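Local atomic coordinates of 2-hydroxyisobutyryl-CoA synthetase (PDB entry 6HDY), a protein that belongs to the ANL family of AMP-binding enzymes and pairs a large AMP-binding domain with a smaller C-terminal domain. Residues A[173-178]-A[463-468]; A[223-228]-A[266-271]; A[191-196]-A[207-212]. All blocks are in the same frame, centred on the assembly; numbering follows the deposited sequence.

In the fold
Interaction 1 is the one at the ligand site: it brings a loop of the C-terminal domain against Y175 of the AMP-binding domain, with K466 bonded to 8LQ. Interaction 2 is buried in the AMP-binding domain, its centre about 17 Å from that of interaction 1 and the side chain of A225 about 13 Å from 8LQ. The two touch directly, D464 CA lying 3.3 Å from Y224 CD1, so the C-terminal loop rests on helix 222-234. Interaction 3, about 15 Å from interaction 2 between centres, abuts it through L228 CD2 and L210 CD1, 3.7 Å apart. Interactions 1 and 3 do not touch within the chain, yet both meet the second subunit, where S173 OG and F195 O bond across the dimer.

Interaction 1: residues A[173-178]-A[463-468]. With 8LQ ([[(2~{R},3~{S},4~{R},5~{R})-5-(6-aminopurin-9-yl)-3,4-bis(oxidanyl)oxolan-2-yl]methoxy-oxidanyl-phosphoryl] (3~{S})-3-oxidanylbutanoate), chain C; 3HL ((3S)-3-hydroxybutanoic acid), chain B.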
loop_
_atom_site.group_PDB
_atom_site.type_symbol
_atom_site.label_atom_id
_atom_site.label_comp_id
_atom_site.label_asym_id
_atom_site.label_seq_id
_atom_site.Cartn_x
_atom_site.Cartn_y
_atom_site.Cartn_z
ATOM N N SER A 173 3.199 1.792 2.710
ATOM C CA SER A 173 3.016 2.079 4.131
ATOM C C SER A 173 3.693 3.422 4.422
ATOM O O SER A 173 3.547 4.355 3.643
ATOM C CB SER A 173 3.632 0.951 4.969
ATOM O OG SER A 173 3.406 1.151 6.359
ATOM N N LEU A 174 4.486 3.492 5.505
ATOM C CA LEU A 174 5.265 4.662 5.895
ATOM C C LEU A 174 6.283 4.989 4.811
ATOM O O LEU A 174 6.515 6.158 4.512
ATOM C CB LEU A 174 5.996 4.369 7.219
ATOM C CG LEU A 174 5.148 4.323 8.471
ATOM C CD1 LEU A 174 5.995 3.967 9.631
ATOM C CD2 LEU A 174 4.447 5.656 8.724
ATOM N N TYR A 175 6.865 3.949 4.212
ATOM C CA TYR A 175 7.915 3.977 3.192
ATOM C C TYR A 175 7.567 4.794 1.927
ATOM O O TYR A 175 6.589 4.495 1.237
ATOM C CB TYR A 175 8.290 2.529 2.856
ATOM C CG TYR A 175 9.429 2.407 1.872
ATOM C CD1 TYR A 175 10.694 2.901 2.177
ATOM C CD2 TYR A 175 9.250 1.780 0.642
ATOM C CE1 TYR A 175 11.758 2.768 1.285
ATOM C CE2 TYR A 175 10.312 1.628 -0.254
ATOM C CZ TYR A 175 11.562 2.133 0.070
ATOM O OH TYR A 175 12.619 2.005 -0.789
ATOM N N MET A 176 8.420 5.793 1.589
ATOM C CA MET A 176 8.182 6.710 0.463
ATOM C C MET A 176 8.391 6.143 -0.933
ATOM O O MET A 176 7.809 6.678 -1.885
ATOM C CB MET A 176 9.002 7.997 0.597
ATOM C CG MET A 176 8.517 8.921 1.711
ATOM S SD MET A 176 6.848 9.548 1.502
ATOM C CE MET A 176 6.989 10.567 0.039
ATOM N N GLY A 177 9.259 5.131 -1.048
ATOM C CA GLY A 177 9.631 4.504 -2.297
ATOM C C GLY A 177 8.469 4.109 -3.173
ATOM O O GLY A 177 8.395 4.524 -4.334
ATOM N N SER A 178 7.579 3.257 -2.634
ATOM C CA SER A 178 6.400 2.769 -3.361
ATOM C C SER A 178 5.476 3.903 -3.819
ATOM O O SER A 178 5.059 3.923 -4.983
ATOM C CB SER A 178 5.619 1.803 -2.485
ATOM O OG SER A 178 5.288 2.436 -1.261
ATOM N N THR A 463 14.254 -11.268 1.106
ATOM C CA THR A 463 13.399 -10.116 1.446
ATOM C C THR A 463 12.794 -9.437 0.211
ATOM O O THR A 463 13.406 -9.448 -0.866
ATOM C CB THR A 463 14.138 -9.073 2.351
ATOM O OG1 THR A 463 13.224 -8.017 2.702
ATOM C CG2 THR A 463 15.382 -8.467 1.688
ATOM N N ASP A 464 11.618 -8.796 0.415
ATOM C CA ASP A 464 10.921 -7.970 -0.564
ATOM C C ASP A 464 11.221 -6.478 -0.326
ATOM O O ASP A 464 10.668 -5.614 -1.017
ATOM C CB ASP A 464 9.405 -8.234 -0.564
ATOM C CG ASP A 464 8.676 -8.105 0.751
ATOM O OD1 ASP A 464 9.217 -7.448 1.678
ATOM O OD2 ASP A 464 7.567 -8.658 0.859
ATOM N N PHE A 465 12.109 -6.198 0.670
ATOM C CA PHE A 465 12.568 -4.875 1.083
ATOM C C PHE A 465 14.106 -4.764 0.961
ATOM O O PHE A 465 14.645 -5.205 -0.055
ATOM C CB PHE A 465 12.041 -4.503 2.488
ATOM C CG PHE A 465 12.066 -3.017 2.804
ATOM C CD1 PHE A 465 11.557 -2.087 1.903
ATOM C CD2 PHE A 465 12.595 -2.552 4.005
ATOM C CE1 PHE A 465 11.582 -0.719 2.194
ATOM C CE2 PHE A 465 12.655 -1.179 4.280
ATOM C CZ PHE A 465 12.123 -0.274 3.382
ATOM N N LYS A 466 14.795 -4.152 1.944
ATOM C CA LYS A 466 16.235 -3.943 1.902
ATOM C C LYS A 466 16.976 -5.096 2.559
ATOM O O LYS A 466 16.634 -5.511 3.668
ATOM C CB LYS A 466 16.617 -2.613 2.584
ATOM C CG LYS A 466 15.831 -1.406 2.080
ATOM C CD LYS A 466 16.171 -0.129 2.862
ATOM C CE LYS A 466 15.335 1.046 2.363
ATOM N NZ LYS A 466 15.880 2.347 2.838
ATOM N N ALA A 467 18.000 -5.601 1.884
ATOM C CA ALA A 467 18.811 -6.696 2.399
ATOM C C ALA A 467 19.731 -6.229 3.560
ATOM O O ALA A 467 20.545 -5.318 3.386
ATOM C CB ALA A 467 19.633 -7.308 1.274
ATOM N N ARG A 468 19.573 -6.851 4.745
ATOM C CA ARG A 468 20.394 -6.554 5.931
ATOM C C ARG A 468 21.324 -7.756 6.120
ATOM O O ARG A 468 20.965 -8.738 6.781
ATOM C CB ARG A 468 19.530 -6.279 7.183
ATOM C CG ARG A 468 18.269 -5.417 6.972
ATOM C CD ARG A 468 18.541 -3.931 6.770
ATOM N NE ARG A 468 17.295 -3.155 6.822
ATOM C CZ ARG A 468 17.162 -1.894 6.412
ATOM N NH1 ARG A 468 18.196 -1.244 5.889
ATOM N NH2 ARG A 468 15.991 -1.279 6.510
HETATM N N9 8LQ C . 19.684 4.011 -0.897
HETATM C C8 8LQ C . 18.511 4.389 -1.429
HETATM N N7 8LQ C . 18.583 4.273 -2.750
HETATM C C5 8LQ C . 19.819 3.841 -3.053
HETATM C C6 8LQ C . 20.426 3.501 -4.212
HETATM N N6 8LQ C . 19.752 3.650 -5.341
HETATM N N1 8LQ C . 21.697 3.058 -4.245
HETATM C C2 8LQ C . 22.421 2.896 -3.060
HETATM N N3 8LQ C . 21.755 3.180 -1.877
HETATM C C4 8LQ C . 20.494 3.673 -1.897
HETATM C CAA 8LQ C . 12.487 6.262 -0.700
HETATM C CAZ 8LQ C . 13.591 5.711 -1.640
HETATM O OAE 8LQ C . 13.366 4.326 -1.883
HETATM C CAL 8LQ C . 15.006 5.881 -1.052
HETATM C CAS 8LQ C . 15.101 5.232 0.335
HETATM O OAC 8LQ C . 15.225 4.014 0.435
HETATM O OAQ 8LQ C . 14.952 6.096 1.403
HETATM P PBC 8LQ C . 15.303 5.687 2.909
HETATM O OAH 8LQ C . 14.269 4.535 3.261
HETATM O OAD 8LQ C . 15.243 6.818 3.852
HETATM O "O5'" 8LQ C . 16.780 5.132 2.828
HETATM C "C5'" 8LQ C . 17.752 5.984 2.225
HETATM C "C4'" 8LQ C . 19.087 5.286 2.199
HETATM O "O4'" 8LQ C . 18.971 4.054 1.436
HETATM C "C3'" 8LQ C . 20.007 6.138 1.434
HETATM O "O3'" 8LQ C . 20.613 7.135 2.305
HETATM C "C2'" 8LQ C . 21.014 5.101 0.933
HETATM O "O2'" 8LQ C . 21.920 4.654 2.019
HETATM C "C1'" 8LQ C . 20.093 3.967 0.545
HETATM C CA 3HL B . 14.465 5.444 -0.366
HETATM C CB 3HL B . 13.313 6.383 0.061
HETATM O OG1 3HL B . 12.812 7.185 -1.002
HETATM C CG2 3HL B . 12.145 5.617 0.606
HETATM C C 3HL B . 14.706 5.616 -1.846
HETATM O OA 3HL B . 13.842 5.258 -2.635
HETATM O OB 3HL B . 15.801 6.345 -2.179
#
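Y175 and F465, whose CA atoms are 10.2 Å apart, mark the closest backbone approach between the turn leading into helix 176-187 and the irregular loop 463-468, so side chains must span the gap. They do it with a T-shaped stack: the F465 ring turns its edge to the face of Y175, centroids 4.7 Å apart and planes at 88°. F465 CE1 does the touching, 3.4 Å above the plane of the Y175 ring and over its centre, while the backbone N of G177 sits over the opposite face, leaving the phenol sandwiched. Y175 gets there with CG anti to the backbone N (chi1 -176°), which throws the ring at the other loop. Its hydroxyl end reaches the ligand, Y175 OH lying 2.7 Å from 8LQ OAE.

K466 runs alongside F465 and lays its CG over one face of that ring. Extended beyond CG, the chain delivers its amine to 8LQ, where two bonds grip it: K466 NZ gives one to OAH at 2.7 Å and another to OAC at 3.0 Å. Behind them, F465 N donates to T463 OG1 at 2.9 Å in an ST turn, and F465 O is bonded to T221 OG1 of the AMP-binding domain. 3HL overlaps the acyl portion of 8LQ, so the two are alternative occupants of one site, and it borders the same phenol. A C-terminal-domain loop that carries a lysine into the 8LQ pocket is consistent with the C-terminal lysine motif of ANL enzymes, with the smaller domain closed over the larger.

Interaction 2: residues A[223-228]-A[266-271]; sequences SYAIHL and EAYGAK
Y268 OH donates to A225 O at 2.7 Å, a phenol-to-carbonyl bond that ties the end of one helix to the side of another. The hydroxyl comes in well off the line of the carbonyl, with a C=O...O angle of 127°, and is tilted 15° from the carbonyl plane. Relative to the tyrosine ring, the acceptor lies at the edge, near its plane. Apolar atoms pack close by. L228 CB is 3.4 Å from Y268 OH, and L228 CD2 stands 4.0 Å from the same oxygen, the leucine and tyrosine side chains crossing at about a right angle. A225 adds its methyl against the ring, CB lying 4.1 Å from Y268 CE2. All three residues are buried, so the bond gives a buried phenol hydroxyl a partner.

One shell out, the backbone fixes these groups. On helix 222-234, L228 N is bonded to Y224 O at 2.8 Å, which keeps L228 one turn beyond Y224 and beside the carbonyl of A225. On the other side, Y268 is the last residue of helix 258-268 and holds CG beside its backbone N, opposite the carbonyl carbon (chi1 -68°), which carries the ring to helix 222-234. G269 follows with a positive phi and takes the chain out of the helix toward strand 271-274, while E266 O is bonded to R240 NE.

Further out lies the parallel sheet of the AMP-binding domain. A225 packs on F249 and Y268 on L247, both of strand 246-249; A225 also meets I264 of helix 258-268, and L228 turns to L206, V207 and L210 of helix 202-213, placing helix 222-234 between the two.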
loop_
_atom_site.group_PDB
_atom_site.type_symbol
_atom_site.label_atom_id
_atom_site.label_comp_id
_atom_site.label_asym_id
_atom_site.label_seq_id
_atom_site.Cartn_x
_atom_site.Cartn_y
_atom_site.Cartn_z
ATOM N N SER A 223 17.008 -6.375 -4.318
ATOM C CA SER A 223 16.882 -7.613 -3.528
ATOM C C SER A 223 15.584 -8.328 -3.868
ATOM O O SER A 223 15.602 -9.542 -4.063
ATOM C CB SER A 223 16.884 -7.314 -2.031
ATOM O OG SER A 223 18.172 -6.923 -1.610
ATOM N N TYR A 224 14.464 -7.587 -3.903
ATOM C CA TYR A 224 13.169 -8.175 -4.227
ATOM C C TYR A 224 13.129 -8.789 -5.615
ATOM O O TYR A 224 12.623 -9.901 -5.754
ATOM C CB TYR A 224 11.998 -7.207 -4.032
ATOM C CG TYR A 224 10.668 -7.927 -4.096
ATOM C CD1 TYR A 224 10.524 -9.216 -3.581
ATOM C CD2 TYR A 224 9.549 -7.318 -4.641
ATOM C CE1 TYR A 224 9.297 -9.871 -3.603
ATOM C CE2 TYR A 224 8.321 -7.977 -4.693
ATOM C CZ TYR A 224 8.200 -9.251 -4.169
ATOM O OH TYR A 224 6.997 -9.906 -4.196
ATOM N N ALA A 225 13.655 -8.086 -6.631
ATOM C CA ALA A 225 13.729 -8.617 -7.991
ATOM C C ALA A 225 14.445 -10.017 -8.015
ATOM O O ALA A 225 13.938 -10.951 -8.629
ATOM C CB ALA A 225 14.461 -7.633 -8.873
ATOM N N ILE A 226 15.559 -10.169 -7.279
ATOM C CA ILE A 226 16.273 -11.440 -7.184
ATOM C C ILE A 226 15.375 -12.495 -6.532
ATOM O O ILE A 226 15.242 -13.594 -7.086
ATOM C CB ILE A 226 17.683 -11.319 -6.503
ATOM C CG1 ILE A 226 18.695 -10.649 -7.457
ATOM C CG2 ILE A 226 18.240 -12.704 -6.071
ATOM C CD1 ILE A 226 19.558 -9.648 -6.792
ATOM N N HIS A 227 14.744 -12.158 -5.380
ATOM C CA HIS A 227 13.879 -13.090 -4.653
ATOM C C HIS A 227 12.690 -13.557 -5.489
ATOM O O HIS A 227 12.354 -14.746 -5.482
ATOM C CB HIS A 227 13.443 -12.517 -3.298
ATOM C CG HIS A 227 12.416 -13.347 -2.580
ATOM N ND1 HIS A 227 12.587 -14.712 -2.392
ATOM C CD2 HIS A 227 11.238 -12.973 -2.019
ATOM C CE1 HIS A 227 11.522 -15.119 -1.721
ATOM N NE2 HIS A 227 10.675 -14.116 -1.482
ATOM N N LEU A 228 12.090 -12.623 -6.239
ATOM C CA LEU A 228 10.956 -12.872 -7.119
ATOM C C LEU A 228 11.276 -13.867 -8.256
ATOM O O LEU A 228 10.401 -14.663 -8.607
ATOM C CB LEU A 228 10.408 -11.529 -7.648
ATOM C CG LEU A 228 8.952 -11.487 -8.074
ATOM C CD1 LEU A 228 8.026 -11.863 -6.924
ATOM C CD2 LEU A 228 8.609 -10.122 -8.619
ATOM N N GLU A 266 19.671 -10.526 -16.744
ATOM C CA GLU A 266 19.663 -11.860 -17.371
ATOM C C GLU A 266 18.397 -12.643 -16.999
ATOM O O GLU A 266 17.779 -13.251 -17.878
ATOM C CB GLU A 266 20.960 -12.654 -17.048
ATOM C CG GLU A 266 20.849 -14.174 -17.136
ATOM C CD GLU A 266 20.589 -14.779 -18.507
ATOM O OE1 GLU A 266 21.409 -14.558 -19.428
ATOM O OE2 GLU A 266 19.596 -15.532 -18.639
ATOM N N ALA A 267 18.038 -12.644 -15.705
ATOM C CA ALA A 267 16.881 -13.363 -15.177
ATOM C C ALA A 267 15.563 -12.904 -15.798
ATOM O O ALA A 267 14.677 -13.727 -15.998
ATOM C CB ALA A 267 16.819 -13.215 -13.657
ATOM N N TYR A 268 15.441 -11.602 -16.105
ATOM C CA TYR A 268 14.226 -11.006 -16.665
ATOM C C TYR A 268 14.285 -10.678 -18.158
ATOM O O TYR A 268 13.239 -10.441 -18.758
ATOM C CB TYR A 268 13.842 -9.748 -15.868
ATOM C CG TYR A 268 13.379 -10.042 -14.460
ATOM C CD1 TYR A 268 12.059 -10.405 -14.200
ATOM C CD2 TYR A 268 14.250 -9.921 -13.378
ATOM C CE1 TYR A 268 11.620 -10.653 -12.899
ATOM C CE2 TYR A 268 13.817 -10.150 -12.071
ATOM C CZ TYR A 268 12.505 -10.527 -11.837
ATOM O OH TYR A 268 12.088 -10.777 -10.553
ATOM N N GLY A 269 15.487 -10.652 -18.732
ATOM C CA GLY A 269 15.710 -10.292 -20.134
ATOM C C GLY A 269 15.279 -8.859 -20.389
ATOM O O GLY A 269 14.643 -8.567 -21.402
ATOM N N ALA A 270 15.565 -7.968 -19.428
ATOM C CA ALA A 270 15.151 -6.564 -19.460
ATOM C C ALA A 270 16.287 -5.669 -18.995
ATOM O O ALA A 270 17.310 -6.188 -18.556
ATOM C CB ALA A 270 13.926 -6.376 -18.558
ATOM N N LYS A 271 16.129 -4.337 -19.110
ATOM C CA LYS A 271 17.126 -3.364 -18.646
ATOM C C LYS A 271 16.858 -3.017 -17.189
ATOM O O LYS A 271 15.707 -3.023 -16.763
ATOM C CB LYS A 271 17.097 -2.082 -19.494
ATOM C CG LYS A 271 17.820 -2.239 -20.825
ATOM C CD LYS A 271 17.893 -0.940 -21.602
ATOM C CE LYS A 271 19.127 -0.129 -21.307
ATOM N NZ LYS A 271 19.510 0.691 -22.481
#

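Interaction 3: residues A[191-196]-A[207-212]; sequences KAFPFG and VQWLDT
The indole of W209 meets two phenylalanine rings at once, F193 at its six-membered ring and F195 at its five-membered ring, both obliquely. The three rings form an aromatic cluster between helix 202-213 of the AMP-binding domain and strand 191-193, outermost in the parallel sheet of this chain. F193 CZ is 3.8 Å from W209 CE3, and the planes of those two rings make 38°. F195 stands farther off, its CE2 4.2 Å from W209 CD1, with its ring inclined at 49° to the five-membered ring. One face of F193 carries F195 CB, which is 4.0 Å above the plane and offset toward the rim.

The spacing of the two phenylalanines comes from the backbone. P194 is the centre of an inverse gamma turn, closed by F195 N bonding to F193 O at 2.9 Å, and this tight bend lets residues on either side of the proline send their rings the same way, toward the helix. F193 does so with CG anti to its backbone N (chi1 175°). At the base of the indole, F193 CZ also lies 3.9 Å from W209 CB, so the tryptophan is met at its root as well as along its ring.

Around the cluster F193 rests on L165 and C167 of the neighbouring strand, and L174 of the second subunit packs on F195 and W209, which makes the cluster part of the dimer interface. Within the helix, Q208 O takes two bonds from T212, with N at 3.0 Å and OG1 at 2.9 Å, reaching it from opposite faces of the carbonyl plane.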
loop_
_atom_site.group_PDB
_atom_site.type_symbol
_atom_site.label_atom_id
_atom_site.label_comp_id
_atom_site.label_asym_id
_atom_site.label_seq_id
_atom_site.Cartn_x
_atom_site.Cartn_y
_atom_site.Cartn_z
ATOM N N LYS A 191 -0.456 2.675 -16.903
ATOM C CA LYS A 191 -1.469 1.895 -16.185
ATOM C C LYS A 191 -0.773 1.530 -14.847
ATOM O O LYS A 191 0.062 0.617 -14.812
ATOM C CB LYS A 191 -1.848 0.621 -16.959
ATOM C CG LYS A 191 -2.627 0.855 -18.227
ATOM C CD LYS A 191 -2.684 -0.439 -19.018
ATOM C CE LYS A 191 -3.414 -0.292 -20.326
ATOM N NZ LYS A 191 -2.823 0.762 -21.199
ATOM N N ALA A 192 -1.021 2.318 -13.781
ATOM C CA ALA A 192 -0.342 2.064 -12.488
ATOM C C ALA A 192 -0.867 0.776 -11.873
ATOM O O ALA A 192 -2.074 0.617 -11.733
ATOM C CB ALA A 192 -0.531 3.241 -11.532
ATOM N N PHE A 193 0.039 -0.179 -11.595
ATOM C CA PHE A 193 -0.307 -1.469 -11.001
ATOM C C PHE A 193 0.338 -1.568 -9.580
ATOM O O PHE A 193 1.414 -2.177 -9.413
ATOM C CB PHE A 193 0.111 -2.626 -11.952
ATOM C CG PHE A 193 -0.083 -4.027 -11.421
ATOM C CD1 PHE A 193 -1.155 -4.333 -10.583
ATOM C CD2 PHE A 193 0.770 -5.058 -11.809
ATOM C CE1 PHE A 193 -1.334 -5.632 -10.089
ATOM C CE2 PHE A 193 0.573 -6.368 -11.344
ATOM C CZ PHE A 193 -0.473 -6.649 -10.481
ATOM N N PRO A 194 -0.292 -0.947 -8.548
ATOM C CA PRO A 194 0.314 -0.979 -7.206
ATOM C C PRO A 194 0.057 -2.280 -6.447
ATOM O O PRO A 194 -0.772 -2.345 -5.537
ATOM C CB PRO A 194 -0.277 0.262 -6.540
ATOM C CG PRO A 194 -1.633 0.409 -7.150
ATOM C CD PRO A 194 -1.566 -0.186 -8.534
ATOM N N PHE A 195 0.803 -3.339 -6.824
ATOM C CA PHE A 195 0.656 -4.627 -6.145
ATOM C C PHE A 195 1.231 -4.544 -4.731
ATOM O O PHE A 195 0.693 -5.145 -3.828
ATOM C CB PHE A 195 1.298 -5.782 -6.960
ATOM C CG PHE A 195 1.045 -7.154 -6.378
ATOM C CD1 PHE A 195 1.904 -7.695 -5.422
ATOM C CD2 PHE A 195 -0.032 -7.923 -6.808
ATOM C CE1 PHE A 195 1.675 -8.970 -4.881
ATOM C CE2 PHE A 195 -0.281 -9.186 -6.245
ATOM C CZ PHE A 195 0.579 -9.703 -5.286
ATOM N N GLY A 196 2.308 -3.810 -4.534
ATOM C CA GLY A 196 2.869 -3.704 -3.191
ATOM C C GLY A 196 3.729 -4.877 -2.805
ATOM O O GLY A 196 4.146 -5.650 -3.664
ATOM N N VAL A 207 4.008 -13.328 -9.198
ATOM C CA VAL A 207 4.587 -13.973 -10.377
ATOM C C VAL A 207 3.474 -14.397 -11.351
ATOM O O VAL A 207 3.620 -14.168 -12.555
ATOM C CB VAL A 207 5.617 -15.100 -10.063
ATOM C CG1 VAL A 207 6.852 -14.515 -9.383
ATOM C CG2 VAL A 207 5.014 -16.226 -9.220
ATOM N N GLN A 208 2.330 -14.903 -10.823
ATOM C CA GLN A 208 1.159 -15.242 -11.642
ATOM C C GLN A 208 0.605 -13.987 -12.310
ATOM O O GLN A 208 0.323 -14.045 -13.503
ATOM C CB GLN A 208 0.056 -15.948 -10.822
ATOM C CG GLN A 208 0.430 -17.340 -10.289
ATOM C CD GLN A 208 0.737 -18.389 -11.360
ATOM O OE1 GLN A 208 0.393 -18.264 -12.560
ATOM N NE2 GLN A 208 1.405 -19.459 -10.937
ATOM N N TRP A 209 0.492 -12.836 -11.556
ATOM C CA TRP A 209 0.013 -11.569 -12.109
ATOM C C TRP A 209 0.935 -11.016 -13.172
ATOM O O TRP A 209 0.447 -10.457 -14.142
ATOM C CB TRP A 209 -0.250 -10.510 -11.015
ATOM C CG TRP A 209 -1.574 -10.690 -10.349
ATOM C CD1 TRP A 209 -1.860 -11.536 -9.318
ATOM C CD2 TRP A 209 -2.800 -10.039 -10.686
ATOM N NE1 TRP A 209 -3.185 -11.449 -8.986
ATOM C CE2 TRP A 209 -3.792 -10.540 -9.812
ATOM C CE3 TRP A 209 -3.157 -9.047 -11.614
ATOM C CZ2 TRP A 209 -5.124 -10.114 -9.867
ATOM C CZ3 TRP A 209 -4.473 -8.612 -11.645
ATOM C CH2 TRP A 209 -5.439 -9.159 -10.800
ATOM N N LEU A 210 2.263 -11.162 -13.000
ATOM C CA LEU A 210 3.258 -10.682 -13.974
ATOM C C LEU A 210 3.225 -11.523 -15.260
ATOM O O LEU A 210 3.428 -10.984 -16.354
ATOM C CB LEU A 210 4.674 -10.698 -13.380
ATOM C CG LEU A 210 4.909 -9.885 -12.091
ATOM C CD1 LEU A 210 6.219 -10.277 -11.456
ATOM C CD2 LEU A 210 4.875 -8.394 -12.343
ATOM N N ASP A 211 2.976 -12.843 -15.123
ATOM C CA ASP A 211 2.859 -13.771 -16.247
ATOM C C ASP A 211 1.580 -13.465 -17.030
ATOM O O ASP A 211 1.613 -13.461 -18.254
ATOM C CB ASP A 211 2.845 -15.226 -15.744
ATOM C CG ASP A 211 2.989 -16.273 -16.848
ATOM O OD1 ASP A 211 4.130 -16.482 -17.324
ATOM O OD2 ASP A 211 1.975 -16.919 -17.188
ATOM N N THR A 212 0.459 -13.185 -16.325
ATOM C CA THR A 212 -0.822 -12.850 -16.955
ATOM C C THR A 212 -0.805 -11.446 -17.589
ATOM O O THR A 212 -1.107 -11.314 -18.778
ATOM C CB THR A 212 -1.973 -12.994 -15.944
ATOM O OG1 THR A 212 -1.946 -14.297 -15.353
ATOM C CG2 THR A 212 -3.349 -12.717 -16.568
#